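Lipoprotein (Clostridioides difficile, PDB 7RAG) binds the CwlD amidase and allosterically activates it during spore formation, as a lipoprotein of the LolA family known as GerS. Local coordinates at residues Y24-A29 / V43-Y48. Numbering follows the deposited sequence.
Sequences YYSCKA and VLIHTY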
ATOM      1  N   TYR A  24      -6.005  10.391  17.710  1.00 67.17           N
ATOM      2  CA  TYR A  24      -5.445   9.101  18.061  1.00 62.77           C
ATOM      3  C   TYR A  24      -6.326   8.487  19.140  1.00 67.04           C
ATOM      4  O   TYR A  24      -6.810   9.188  20.029  1.00 68.77           O
ATOM      5  CB  TYR A  24      -4.010   9.247  18.565  1.00 65.00           C
ATOM      6  CG  TYR A  24      -3.469   7.994  19.201  1.00 70.63           C
ATOM      7  CD1 TYR A  24      -2.763   7.065  18.446  1.00 71.87           C
ATOM      8  CD2 TYR A  24      -3.681   7.721  20.553  1.00 69.32           C
ATOM      9  CE1 TYR A  24      -2.267   5.910  19.015  1.00 70.22           C
ATOM     10  CE2 TYR A  24      -3.200   6.565  21.132  1.00 70.68           C
ATOM     11  CZ  TYR A  24      -2.489   5.664  20.358  1.00 71.92           C
ATOM     12  OH  TYR A  24      -1.990   4.515  20.929  1.00 76.99           O
ATOM     13  N   TYR A  25      -6.544   7.183  19.059  1.00 65.94           N
ATOM     14  CA  TYR A  25      -7.110   6.492  20.204  1.00 63.33           C
ATOM     15  C   TYR A  25      -6.600   5.069  20.206  1.00 62.55           C
ATOM     16  O   TYR A  25      -6.119   4.553  19.198  1.00 60.64           O
ATOM     17  CB  TYR A  25      -8.652   6.563  20.256  1.00 59.91           C
ATOM     18  CG  TYR A  25      -9.455   5.583  19.425  1.00 57.89           C
ATOM     19  CD1 TYR A  25     -10.239   6.024  18.364  1.00 62.22           C
ATOM     20  CD2 TYR A  25      -9.496   4.231  19.738  1.00 60.15           C
ATOM     21  CE1 TYR A  25     -10.994   5.153  17.610  1.00 57.12           C
ATOM     22  CE2 TYR A  25     -10.243   3.355  18.986  1.00 60.60           C
ATOM     23  CZ  TYR A  25     -10.990   3.827  17.923  1.00 56.22           C
ATOM     24  OH  TYR A  25     -11.735   2.953  17.182  1.00 62.81           O
ATOM     25  N   SER A  26      -6.684   4.449  21.369  1.00 60.31           N
ATOM     26  CA  SER A  26      -6.211   3.086  21.496  1.00 59.59           C
ATOM     27  C   SER A  26      -6.977   2.431  22.620  1.00 57.41           C
ATOM     28  O   SER A  26      -7.219   3.050  23.659  1.00 59.46           O
ATOM     29  CB  SER A  26      -4.713   3.030  21.788  1.00 65.60           C
ATOM     30  OG  SER A  26      -4.182   1.783  21.376  1.00 71.18           O
ATOM     31  N   CYS A  27      -7.343   1.176  22.417  1.00 55.63           N
ATOM     32  CA  CYS A  27      -8.080   0.475  23.452  1.00 54.90           C
ATOM     33  C   CYS A  27      -7.923  -1.015  23.255  1.00 54.94           C
ATOM     34  O   CYS A  27      -7.463  -1.488  22.212  1.00 53.02           O
ATOM     35  CB  CYS A  27      -9.560   0.859  23.465  1.00 56.33           C
ATOM     36  SG  CYS A  27     -10.496   0.312  22.034  1.00 54.53           S
ATOM     37  N   LYS A  28      -8.280  -1.741  24.305  1.00 54.45           N
ATOM     38  CA  LYS A  28      -8.419  -3.184  24.285  1.00 52.93           C
ATOM     39  C   LYS A  28      -9.897  -3.497  24.050  1.00 57.56           C
ATOM     40  O   LYS A  28     -10.772  -2.892  24.681  1.00 59.11           O
ATOM     41  CB  LYS A  28      -7.918  -3.766  25.611  1.00 59.60           C
ATOM     42  CG  LYS A  28      -7.378  -5.177  25.562  1.00 63.53           C
ATOM     43  CD  LYS A  28      -6.894  -5.623  26.950  1.00 69.71           C
ATOM     44  CE  LYS A  28      -7.984  -6.352  27.728  1.00 71.26           C
ATOM     45  NZ  LYS A  28      -7.424  -7.030  28.931  1.00 76.09           N
ATOM     46  N   ALA A  29     -10.179  -4.397  23.115  1.00 51.88           N
ATOM     47  CA  ALA A  29     -11.543  -4.788  22.777  1.00 52.88           C
ATOM     48  C   ALA A  29     -11.718  -6.267  23.093  1.00 54.12           C
ATOM     49  O   ALA A  29     -11.055  -7.119  22.486  1.00 51.62           O
ATOM     50  CB  ALA A  29     -11.856  -4.509  21.300  1.00 51.47           C
ATOM     51  N   VAL A  43      -9.665 -11.176  22.065  1.00 49.00           N
ATOM     52  CA  VAL A  43      -9.188  -9.883  22.530  1.00 51.66           C
ATOM     53  C   VAL A  43      -8.333  -9.266  21.438  1.00 52.80           C
ATOM     54  O   VAL A  43      -7.395  -9.891  20.932  1.00 53.62           O
ATOM     55  CB  VAL A  43      -8.421  -9.968  23.860  1.00 54.13           C
ATOM     56  CG1 VAL A  43      -7.878  -8.625  24.239  1.00 53.81           C
ATOM     57  CG2 VAL A  43      -9.345 -10.446  24.957  1.00 49.57           C
ATOM     58  N   LEU A  44      -8.682  -8.051  21.059  1.00 53.53           N
ATOM     59  CA  LEU A  44      -7.958  -7.291  20.061  1.00 51.07           C
ATOM     60  C   LEU A  44      -7.471  -6.018  20.716  1.00 51.79           C
ATOM     61  O   LEU A  44      -8.024  -5.576  21.726  1.00 50.40           O
ATOM     62  CB  LEU A  44      -8.849  -6.940  18.851  1.00 51.73           C
ATOM     63  CG  LEU A  44      -9.376  -8.139  18.051  1.00 56.25           C
ATOM     64  CD1 LEU A  44     -10.676  -8.690  18.644  1.00 49.86           C
ATOM     65  CD2 LEU A  44      -9.545  -7.803  16.591  1.00 49.07           C
ATOM     66  N   ILE A  45      -6.428  -5.432  20.138  1.00 50.61           N
ATOM     67  CA  ILE A  45      -6.104  -4.035  20.387  1.00 50.50           C
ATOM     68  C   ILE A  45      -6.523  -3.233  19.164  1.00 52.66           C
ATOM     69  O   ILE A  45      -6.231  -3.622  18.025  1.00 56.30           O
ATOM     70  CB  ILE A  45      -4.618  -3.855  20.722  1.00 55.23           C
ATOM     71  CG1 ILE A  45      -4.319  -4.653  21.995  1.00 55.04           C
ATOM     72  CG2 ILE A  45      -4.302  -2.376  20.924  1.00 51.50           C
ATOM     73  CD1 ILE A  45      -2.887  -4.932  22.220  1.00 62.14           C
ATOM     74  N   HIS A  46      -7.294  -2.173  19.400  1.00 53.98           N
ATOM     75  CA  HIS A  46      -7.705  -1.223  18.381  1.00 52.77           C
ATOM     76  C   HIS A  46      -6.845   0.007  18.503  1.00 55.11           C
ATOM     77  O   HIS A  46      -6.784   0.614  19.581  1.00 53.89           O
ATOM     78  CB  HIS A  46      -9.148  -0.776  18.558  1.00 52.56           C
ATOM     79  CG  HIS A  46     -10.144  -1.832  18.255  1.00 53.74           C
ATOM     80  ND1 HIS A  46     -11.498  -1.585  18.243  1.00 55.75           N
ATOM     81  CD2 HIS A  46      -9.989  -3.139  17.954  1.00 50.95           C
ATOM     82  CE1 HIS A  46     -12.137  -2.701  17.951  1.00 54.38           C
ATOM     83  NE2 HIS A  46     -11.242  -3.654  17.763  1.00 53.99           N
ATOM     84  N   THR A  47      -6.226   0.398  17.395  1.00 54.73           N
ATOM     85  CA  THR A  47      -5.483   1.640  17.313  1.00 53.54           C
ATOM     86  C   THR A  47      -6.021   2.496  16.177  1.00 56.82           C
ATOM     87  O   THR A  47      -6.276   2.009  15.072  1.00 55.39           O
ATOM     88  CB  THR A  47      -4.007   1.350  17.134  1.00 57.31           C
ATOM     89  OG1 THR A  47      -3.533   0.695  18.313  1.00 62.74           O
ATOM     90  CG2 THR A  47      -3.226   2.631  16.946  1.00 64.80           C
ATOM     91  N   TYR A  48      -6.205   3.776  16.458  1.00 56.34           N
ATOM     92  CA  TYR A  48      -6.620   4.749  15.464  1.00 58.72           C
ATOM     93  C   TYR A  48      -5.641   5.912  15.466  1.00 62.32           C
ATOM     94  O   TYR A  48      -5.356   6.481  16.525  1.00 63.19           O
ATOM     95  CB  TYR A  48      -8.024   5.247  15.767  1.00 56.49           C
ATOM     96  CG  TYR A  48      -8.463   6.475  15.008  1.00 60.48           C
ATOM     97  CD1 TYR A  48      -8.888   6.379  13.691  1.00 59.97           C
ATOM     98  CD2 TYR A  48      -8.513   7.722  15.622  1.00 62.35           C
ATOM     99  CE1 TYR A  48      -9.340   7.480  12.996  1.00 64.97           C
ATOM    100  CE2 TYR A  48      -8.963   8.848  14.925  1.00 65.64           C
ATOM    101  CZ  TYR A  48      -9.376   8.714  13.607  1.00 65.49           C
ATOM    102  OH  TYR A  48      -9.824   9.797  12.886  1.00 65.11           O
TER
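The ring of Tyr25 lies over the CB of Tyr48, which sits 3.7 Å from the ring centroid and only 22° off its normal. This is a CH-pi contact, displaced toward the CD1-CE1 rim. Tyr25 has chi1 82°, with CG between its backbone N and carbonyl carbon, and this turns the ring across the neighbouring strand. The two tyrosine rings are nearly parallel but slid apart, with centroids 5.4 Å apart, so they hardly overlap. Further along the same face, Ala29 CB rests over the imidazole of His46 and comes 3.7 Å from NE2. Cys27 SG meets the CB of His46 at 3.9 Å and stands oblique to its ring.

On the other face, Ser26 OG and Thr47 OG1 form a weak hydrogen bond of 3.3 Å. Lys28 CG packs against Val43 CG1 at 3.7 Å. Tyr24 reaches Thr47 CG2 with its CE1.

The backbones form a regular antiparallel ladder. Tyr25-Tyr48, Cys27-His46 and Ala29-Leu44 are hydrogen-bonded pairs, each closed by two N-H...O bonds. The bond from Ala29 N to Leu44 O is 2.8 Å and almost straight, at 179°. Ser26-Thr47 and Lys28-Ile45 are the non-hydrogen-bonded pairs between them.

This is part of the hairpin of strands 24-33 and 40-58. A second copy of the protein continues the sheet through an antiparallel ladder. Phe171 of that subunit meets the Tyr25 ring, its Phe100 packs edge-to-face with His46, and Tyr48 OH is hydrogen-bonded to OD2 of its Asp52.

Both faces reach the second subunit, but their chemistry differs. The face of Tyr25, Cys27, Ala29, Leu44, His46 and Tyr48 is buried and rich in aromatic and apolar groups, while the other mixes Ser26, Thr47 and Lys28 with Val43 and Ile45 and is partly exposed.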